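Local structure of transcriptional regulator, MarR family (Listeria monocytogenes str. 4b, 2QWW) at residues Q32-L37 with Q42-I47; L37-Q42 with L82-K87; M46-Y51 with R113-A118. The protein probably acts as a DNA-binding transcriptional repressor of the MarR family, working as a dimer of winged helix-turn-helix subunits. All blocks are in the same frame, centred on the assembly; numbering follows the deposited sequence.

Contact 1: Q32-L37 with Q42-I47; sequences QNAASL and QQLAMI
Ala34 and Leu44 mark the closest approach of two helical segments, with 7.4 Å between the CA atom of Ala34 and the CA atom of Leu44. Residues 32-37 lie near the end of helix 8-37. Residues 42-47 lie near the start of helix 41-52. The two segments are well inclined to each other and joined by a short loop. Leu37 N bonds to Ala34 O at 2.9 Å.

The contact is apolar and buried. Leu44 carries it from one side, with its two methyl groups shared between two partners. Its CG lies beside the backbone N (chi1 -72°), and the forked end reaches across to helix 8-37. Leu44 CD1 presses on Ala34 CB at 3.5 Å, tighter than usual for two carbons. The same CD1 methyl is 3.7 Å from Ala34 CA, so it rests against the backbone as well as the methyl of the alanine. The small alanine side chain lets the branch come this close. Leu44 CD2 meets Leu37 CD1 more loosely, at 4.2 Å.

Leu37 and Leu44 also touch Ser114 of helix 105-115, which covers one side of the pair. Nearby, Asn33 ND2 donates a hydrogen bond to Arg113 O. On the far side of helix 41-52, selenomethionine Met46 packs on helix 69-81. The arrangement joins the long N-terminal helix to the first helix of the winged helix-turn-helix domain, as in other MarR-family proteins.

Contact 2: L37-Q42 with L82-K87; sequences LGLTIQ and LGLVVK
Leu39 faces Leu82 and Leu84 across a wide backbone gap, with 10.3 Å between Leu39 CA and Leu82 CA, the nearest CA pair. The contact lies in the winged helix-turn-helix domain. It joins the loop before helix 41-52 to the turn that leads from helix 69-81 into strand 85-87. That strand belongs to the small antiparallel sheet of the wing.

The two turns resemble each other. Gly38 follows helix 8-37 and Gly83 follows helix 69-81, each the first residue to leave helical geometry, with positive phi in a Schellman motif. After Gly38 the chain becomes extended at Leu39. Thr40 then takes the N-cap position of helix 41-52, where its OG1 accepts a hydrogen bond from Gln43 N.

Only leucine side chains meet here. Leu39 points toward the other segment and does its touching with one methyl, CD2. Leu82 passes alongside Leu39 in the opposite direction, and its CD1 lies 4.1 Å from Leu39 CD2. Leu82 is the outer, exposed member of the three, and its side chain also touches Gln43. Leu84 is buried and also packs on Leu79, Ile47 and Leu110, which lie on three different helices. Leu84 is bonded to Ser104 backbone to backbone, and Gly83 O takes a hydrogen bond from Ser104 OG, just past strand 100-103. Leu84 has its CG beside the backbone N (chi1 -53°), and from there it meets Leu39 tip to tip, CD1 against Leu39 CD2 at 4.1 Å.

Contact 3: M46-Y51 with R113-A118; sequences MINVIY and RSTANA
Asn48 of helix 41-52 faces Ser114 and Thr115 in the last turn of helix 105-115, with 8.5 Å between Asn48 CA and Ser114 CA. The contact lies at the surface, about 6 Å from the centre of the chain (centre to centre). It sets the first helix of the winged helix-turn-helix domain against the helix that follows the wing.

The polar approach is loose. Asn48 ND2 lies 3.8 Å from Ser114 OG, too far for a hydrogen bond. The serine hydroxyl is turned toward the asparagine because OG stands opposite the backbone N (chi1 -176°). The amide has a firmer partner in Ser111, one turn before Ser114 on helix 105-115: Asn48 OD1 is hydrogen-bonded to Ser111 OG. This bond helps set the rotation of the amide.

Van der Waals contact adds a little at the exposed edge. Thr115 offers its methyl group to Asn48, while its OG1 turns back to Lys112 O within its own helix. Just beyond the helix end, Asn117 caps the next helix through its OD1. Thr115 CG2 lies 4.3 Å from Asn48 OD1.

How the contacts relate
From the N terminus, helix 8-37 ends and the chain turns at once into helix 41-52. Contact 1 closes this short loop. Contact 2 starts in that same loop and closes a longer one, round helices 58-65 and 69-81 to the edge of the wing. Contact 3 starts farther along helix 41-52 and spans the wing to reach the end of helix 105-115. Contact 2 therefore crosses both of the others along the chain. Together they tie the N-terminal helix, the turn leading into the wing, and helix 105-115 to helix 41-52 and the loop before it. Leu44 and Leu39 bridge contacts 1 and 2, and Leu37 with Arg113 bridges toward contact 3.

Contact 1: Q32-L37 with Q42-I47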
loop_
_atom_site.group_PDB
_atom_site.type_symbol
_atom_site.label_atom_id
_atom_site.label_comp_id
_atom_site.label_asym_id
_atom_site.label_seq_id
_atom_site.Cartn_x
_atom_site.Cartn_y
_atom_site.Cartn_z
ATOM N N GLN A 32 10.320 9.308 2.352
ATOM C CA GLN A 32 11.193 10.285 3.001
ATOM C C GLN A 32 11.535 9.832 4.397
ATOM O O GLN A 32 12.634 10.048 4.870
ATOM C CB GLN A 32 10.522 11.638 3.213
ATOM C CG GLN A 32 10.192 12.461 2.018
ATOM C CD GLN A 32 9.752 13.867 2.433
ATOM O OE1 GLN A 32 10.434 14.543 3.217
ATOM N NE2 GLN A 32 8.627 14.320 1.890
ATOM N N ASN A 33 10.546 9.289 5.088
ATOM C CA ASN A 33 10.740 8.859 6.450
ATOM C C ASN A 33 11.701 7.675 6.488
ATOM O O ASN A 33 12.613 7.649 7.281
ATOM C CB ASN A 33 9.394 8.477 7.055
ATOM C CG ASN A 33 9.454 8.298 8.543
ATOM O OD1 ASN A 33 10.192 8.989 9.230
ATOM N ND2 ASN A 33 8.656 7.391 9.058
ATOM N N ALA A 34 11.490 6.701 5.610
ATOM C CA ALA A 34 12.367 5.530 5.545
ATOM C C ALA A 34 13.822 5.980 5.339
ATOM O O ALA A 34 14.697 5.561 6.079
ATOM C CB ALA A 34 11.911 4.568 4.443
ATOM N N ALA A 35 14.044 6.874 4.377
ATOM C CA ALA A 35 15.355 7.437 4.098
ATOM C C ALA A 35 15.999 8.051 5.330
ATOM O O ALA A 35 17.189 7.888 5.535
ATOM C CB ALA A 35 15.253 8.468 2.990
ATOM N N SER A 36 15.199 8.727 6.159
ATOM C CA SER A 36 15.666 9.351 7.406
ATOM C C SER A 36 15.984 8.340 8.496
ATOM O O SER A 36 16.692 8.664 9.475
ATOM C CB SER A 36 14.597 10.314 7.946
ATOM O OG SER A 36 13.466 9.609 8.443
ATOM N N LEU A 37 15.428 7.133 8.368
ATOM C CA LEU A 37 15.695 6.058 9.323
ATOM C C LEU A 37 16.829 5.147 8.848
ATOM O O LEU A 37 17.224 4.222 9.559
ATOM C CB LEU A 37 14.428 5.240 9.563
ATOM C CG LEU A 37 13.252 6.048 10.138
ATOM C CD1 LEU A 37 11.994 5.229 10.147
ATOM C CD2 LEU A 37 13.566 6.547 11.513
ATOM N N GLN A 42 11.071 -1.911 2.300
ATOM C CA GLN A 42 11.009 -3.361 2.474
ATOM C C GLN A 42 11.662 -3.748 3.817
ATOM O O GLN A 42 11.144 -4.592 4.547
ATOM C CB GLN A 42 11.690 -4.095 1.309
ATOM C CG GLN A 42 11.281 -3.626 -0.093
ATOM C CD GLN A 42 12.152 -2.492 -0.675
ATOM O OE1 GLN A 42 11.650 -1.410 -0.978
ATOM N NE2 GLN A 42 13.457 -2.743 -0.820
ATOM N N GLN A 43 12.796 -3.138 4.135
ATOM C CA GLN A 43 13.447 -3.336 5.438
ATOM C C GLN A 43 12.539 -2.953 6.598
ATOM O O GLN A 43 12.511 -3.637 7.615
ATOM C CB GLN A 43 14.743 -2.544 5.550
ATOM C CG GLN A 43 15.954 -3.197 4.889
ATOM C CD GLN A 43 17.200 -2.346 5.048
ATOM O OE1 GLN A 43 17.183 -1.170 4.727
ATOM N NE2 GLN A 43 18.278 -2.936 5.535
ATOM N N LEU A 44 11.825 -1.843 6.463
ATOM C CA LEU A 44 10.855 -1.419 7.478
ATOM C C LEU A 44 9.638 -2.315 7.528
ATOM O O LEU A 44 9.130 -2.571 8.595
ATOM C CB LEU A 44 10.399 0.008 7.234
ATOM C CG LEU A 44 11.433 1.060 7.548
ATOM C CD1 LEU A 44 10.984 2.373 6.973
ATOM C CD2 LEU A 44 11.658 1.148 9.057
ATOM N N ALA A 45 9.173 -2.803 6.385
ATOM C CA ALA A 45 8.046 -3.724 6.381
ATOM C C ALA A 45 8.392 -4.960 7.216
ATOM O O ALA A 45 7.587 -5.424 8.030
ATOM C CB ALA A 45 7.693 -4.120 4.968
HETATM N N MSE A 46 9.606 -5.472 7.025
HETATM C CA MSE A 46 10.117 -6.631 7.777
HETATM C C MSE A 46 10.193 -6.325 9.262
HETATM O O MSE A 46 9.733 -7.114 10.087
HETATM C CB MSE A 46 11.495 -7.012 7.240
HETATM C CG MSE A 46 12.211 -8.189 7.942
HETATM SE SE MSE A 46 13.772 -8.943 6.935
HETATM C CE MSE A 46 12.869 -9.520 5.403
ATOM N N ILE A 47 10.777 -5.174 9.589
ATOM C CA ILE A 47 10.927 -4.727 10.974
ATOM C C ILE A 47 9.574 -4.695 11.659
ATOM O O ILE A 47 9.439 -5.163 12.776
ATOM C CB ILE A 47 11.543 -3.314 11.061
ATOM C CG1 ILE A 47 12.995 -3.312 10.588
ATOM C CG2 ILE A 47 11.497 -2.780 12.495
ATOM C CD1 ILE A 47 13.993 -3.856 11.566
#

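Contact 2: L37-Q42 with L82-K87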
loop_
_atom_site.group_PDB
_atom_site.type_symbol
_atom_site.label_atom_id
_atom_site.label_comp_id
_atom_site.label_asym_id
_atom_site.label_seq_id
_atom_site.Cartn_x
_atom_site.Cartn_y
_atom_site.Cartn_z
ATOM N N LEU A 37 15.428 7.133 8.368
ATOM C CA LEU A 37 15.695 6.058 9.323
ATOM C C LEU A 37 16.829 5.147 8.848
ATOM O O LEU A 37 17.224 4.222 9.559
ATOM C CB LEU A 37 14.428 5.240 9.563
ATOM C CG LEU A 37 13.252 6.048 10.138
ATOM C CD1 LEU A 37 11.994 5.229 10.147
ATOM C CD2 LEU A 37 13.566 6.547 11.513
ATOM N N GLY A 38 17.336 5.416 7.646
ATOM C CA GLY A 38 18.430 4.657 7.037
ATOM C C GLY A 38 18.014 3.354 6.362
ATOM O O GLY A 38 18.865 2.600 5.930
ATOM N N LEU A 39 16.706 3.111 6.243
ATOM C CA LEU A 39 16.198 1.843 5.749
ATOM C C LEU A 39 15.322 1.981 4.546
ATOM O O LEU A 39 14.770 3.039 4.296
ATOM C CB LEU A 39 15.379 1.195 6.846
ATOM C CG LEU A 39 16.078 0.964 8.190
ATOM C CD1 LEU A 39 15.082 0.533 9.225
ATOM C CD2 LEU A 39 17.165 -0.057 8.051
ATOM N N THR A 40 15.196 0.884 3.809
ATOM C CA THR A 40 14.324 0.819 2.673
ATOM C C THR A 40 12.943 0.479 3.216
ATOM O O THR A 40 12.799 0.027 4.357
ATOM C CB THR A 40 14.726 -0.292 1.726
ATOM O OG1 THR A 40 14.564 -1.552 2.388
ATOM C CG2 THR A 40 16.187 -0.130 1.274
ATOM N N ILE A 41 11.939 0.724 2.395
ATOM C CA ILE A 41 10.542 0.423 2.714
ATOM C C ILE A 41 10.326 -1.062 2.997
ATOM O O ILE A 41 9.514 -1.418 3.843
ATOM C CB ILE A 41 9.627 0.936 1.551
ATOM C CG1 ILE A 41 9.512 2.454 1.619
ATOM C CG2 ILE A 41 8.233 0.302 1.555
ATOM C CD1 ILE A 41 8.817 3.006 2.860
ATOM N N GLN A 42 11.071 -1.911 2.300
ATOM C CA GLN A 42 11.009 -3.361 2.474
ATOM C C GLN A 42 11.662 -3.748 3.817
ATOM O O GLN A 42 11.144 -4.592 4.547
ATOM C CB GLN A 42 11.690 -4.095 1.309
ATOM C CG GLN A 42 11.281 -3.626 -0.093
ATOM C CD GLN A 42 12.152 -2.492 -0.675
ATOM O OE1 GLN A 42 11.650 -1.410 -0.978
ATOM N NE2 GLN A 42 13.457 -2.743 -0.820
ATOM N N LEU A 82 23.001 -4.773 11.123
ATOM C CA LEU A 82 22.688 -3.447 11.679
ATOM C C LEU A 82 22.225 -3.425 13.143
ATOM O O LEU A 82 21.874 -2.364 13.658
ATOM C CB LEU A 82 21.602 -2.783 10.834
ATOM C CG LEU A 82 21.972 -2.500 9.380
ATOM C CD1 LEU A 82 20.771 -1.960 8.670
ATOM C CD2 LEU A 82 23.150 -1.521 9.304
ATOM N N GLY A 83 22.192 -4.591 13.799
ATOM C CA GLY A 83 21.772 -4.707 15.200
ATOM C C GLY A 83 20.291 -4.512 15.461
ATOM O O GLY A 83 19.885 -4.346 16.596
ATOM N N LEU A 84 19.462 -4.589 14.429
ATOM C CA LEU A 84 18.043 -4.345 14.591
ATOM C C LEU A 84 17.210 -5.580 14.944
ATOM O O LEU A 84 16.094 -5.450 15.430
ATOM C CB LEU A 84 17.508 -3.682 13.332
ATOM C CG LEU A 84 18.288 -2.425 12.925
ATOM C CD1 LEU A 84 17.671 -1.887 11.696
ATOM C CD2 LEU A 84 18.302 -1.385 14.040
ATOM N N VAL A 85 17.717 -6.770 14.667
ATOM C CA VAL A 85 16.996 -7.991 15.003
ATOM C C VAL A 85 17.969 -8.905 15.671
ATOM O O VAL A 85 19.167 -8.816 15.418
ATOM C CB VAL A 85 16.400 -8.731 13.782
ATOM C CG1 VAL A 85 15.568 -7.800 12.933
ATOM C CG2 VAL A 85 17.461 -9.368 12.945
ATOM N N VAL A 86 17.451 -9.800 16.498
ATOM C CA VAL A 86 18.289 -10.776 17.170
ATOM C C VAL A 86 17.744 -12.170 16.906
ATOM O O VAL A 86 16.533 -12.375 16.917
ATOM C CB VAL A 86 18.372 -10.492 18.672
ATOM C CG1 VAL A 86 18.757 -9.048 18.887
ATOM C CG2 VAL A 86 17.071 -10.754 19.362
ATOM N N LYS A 87 18.636 -13.122 16.661
ATOM C CA LYS A 87 18.238 -14.507 16.411
ATOM C C LYS A 87 17.858 -15.111 17.762
ATOM O O LYS A 87 18.509 -14.825 18.775
ATOM C CB LYS A 87 19.398 -15.310 15.812
ATOM C CG LYS A 87 20.000 -14.732 14.557
ATOM C CD LYS A 87 21.340 -15.371 14.204
ATOM C CE LYS A 87 21.193 -16.754 13.598
ATOM N NZ LYS A 87 22.517 -17.358 13.229
#

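Contact 3: M46-Y51 with R113-A118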
loop_
_atom_site.group_PDB
_atom_site.type_symbol
_atom_site.label_atom_id
_atom_site.label_comp_id
_atom_site.label_asym_id
_atom_site.label_seq_id
_atom_site.Cartn_x
_atom_site.Cartn_y
_atom_site.Cartn_z
HETATM N N MSE A 46 9.606 -5.472 7.025
HETATM C CA MSE A 46 10.117 -6.631 7.777
HETATM C C MSE A 46 10.193 -6.325 9.262
HETATM O O MSE A 46 9.733 -7.114 10.087
HETATM C CB MSE A 46 11.495 -7.012 7.240
HETATM C CG MSE A 46 12.211 -8.189 7.942
HETATM SE SE MSE A 46 13.772 -8.943 6.935
HETATM C CE MSE A 46 12.869 -9.520 5.403
ATOM N N ILE A 47 10.777 -5.174 9.589
ATOM C CA ILE A 47 10.927 -4.727 10.974
ATOM C C ILE A 47 9.574 -4.695 11.659
ATOM O O ILE A 47 9.439 -5.163 12.776
ATOM C CB ILE A 47 11.543 -3.314 11.061
ATOM C CG1 ILE A 47 12.995 -3.312 10.588
ATOM C CG2 ILE A 47 11.497 -2.780 12.495
ATOM C CD1 ILE A 47 13.993 -3.856 11.566
ATOM N N ASN A 48 8.579 -4.166 10.955
ATOM C CA ASN A 48 7.227 -4.034 11.474
ATOM C C ASN A 48 6.507 -5.372 11.697
ATOM O O ASN A 48 5.801 -5.531 12.696
ATOM C CB ASN A 48 6.428 -3.081 10.579
ATOM C CG ASN A 48 6.949 -1.630 10.658
ATOM O OD1 ASN A 48 7.400 -1.179 11.716
ATOM N ND2 ASN A 48 6.876 -0.900 9.536
ATOM N N VAL A 49 6.708 -6.320 10.794
ATOM C CA VAL A 49 6.177 -7.663 10.963
ATOM C C VAL A 49 6.819 -8.301 12.188
ATOM O O VAL A 49 6.135 -8.874 13.019
ATOM C CB VAL A 49 6.473 -8.551 9.756
ATOM C CG1 VAL A 49 6.168 -10.010 10.060
ATOM C CG2 VAL A 49 5.686 -8.079 8.506
ATOM N N ILE A 50 8.134 -8.176 12.317
ATOM C CA ILE A 50 8.849 -8.793 13.444
ATOM C C ILE A 50 8.435 -8.170 14.781
ATOM O O ILE A 50 8.461 -8.829 15.836
ATOM C CB ILE A 50 10.395 -8.732 13.241
ATOM C CG1 ILE A 50 10.810 -9.515 11.999
ATOM C CG2 ILE A 50 11.127 -9.319 14.418
ATOM C CD1 ILE A 50 12.290 -9.368 11.632
ATOM N N TYR A 51 8.068 -6.898 14.752
ATOM C CA TYR A 51 7.652 -6.202 15.956
ATOM C C TYR A 51 6.335 -6.767 16.489
ATOM O O TYR A 51 6.183 -6.958 17.689
ATOM C CB TYR A 51 7.488 -4.706 15.673
ATOM C CG TYR A 51 7.189 -3.864 16.899
ATOM C CD1 TYR A 51 8.031 -3.888 18.009
ATOM C CD2 TYR A 51 6.092 -3.012 16.931
ATOM C CE1 TYR A 51 7.772 -3.109 19.126
ATOM C CE2 TYR A 51 5.822 -2.230 18.041
ATOM C CZ TYR A 51 6.672 -2.280 19.139
ATOM O OH TYR A 51 6.414 -1.496 20.240
ATOM N N ARG A 113 9.390 4.912 14.991
ATOM C CA ARG A 113 9.557 6.108 14.173
ATOM C C ARG A 113 8.999 5.899 12.759
ATOM O O ARG A 113 8.629 6.865 12.076
ATOM C CB ARG A 113 11.026 6.539 14.146
ATOM C CG ARG A 113 11.555 7.014 15.507
ATOM C CD ARG A 113 13.024 7.401 15.433
ATOM N NE ARG A 113 13.229 8.387 14.375
ATOM C CZ ARG A 113 14.410 8.758 13.881
ATOM N NH1 ARG A 113 15.546 8.231 14.331
ATOM N NH2 ARG A 113 14.447 9.664 12.903
ATOM N N SER A 114 8.921 4.647 12.315
ATOM C CA SER A 114 8.347 4.343 11.001
ATOM C C SER A 114 6.817 4.462 11.001
ATOM O O SER A 114 6.214 4.871 10.003
ATOM C CB SER A 114 8.723 2.929 10.564
ATOM O OG SER A 114 8.244 2.677 9.253
ATOM N N THR A 115 6.185 4.095 12.113
ATOM C CA THR A 115 4.714 4.148 12.215
ATOM C C THR A 115 4.229 5.572 12.491
ATOM O O THR A 115 3.206 5.983 11.944
ATOM C CB THR A 115 4.204 3.181 13.292
ATOM O OG1 THR A 115 4.810 3.500 14.557
ATOM C CG2 THR A 115 4.564 1.761 12.912
ATOM N N ALA A 116 4.961 6.299 13.338
ATOM C CA ALA A 116 4.699 7.703 13.633
ATOM C C ALA A 116 5.523 8.565 12.662
ATOM O O ALA A 116 6.452 9.236 13.060
ATOM C CB ALA A 116 5.081 8.009 15.074
ATOM N N ASN A 117 5.160 8.561 11.382
ATOM C CA ASN A 117 5.919 9.284 10.356
ATOM C C ASN A 117 5.960 10.804 10.540
ATOM O O ASN A 117 5.020 11.499 10.169
ATOM C CB ASN A 117 5.369 8.911 8.980
ATOM C CG ASN A 117 6.124 9.571 7.854
ATOM O OD1 ASN A 117 6.943 10.458 8.073
ATOM N ND2 ASN A 117 5.843 9.150 6.633
ATOM N N ALA A 118 7.068 11.310 11.086
ATOM C CA ALA A 118 7.219 12.750 11.372
ATOM C C ALA A 118 7.056 13.666 10.173
ATOM O O ALA A 118 6.639 14.810 10.335
ATOM C CB ALA A 118 8.544 13.026 12.059
#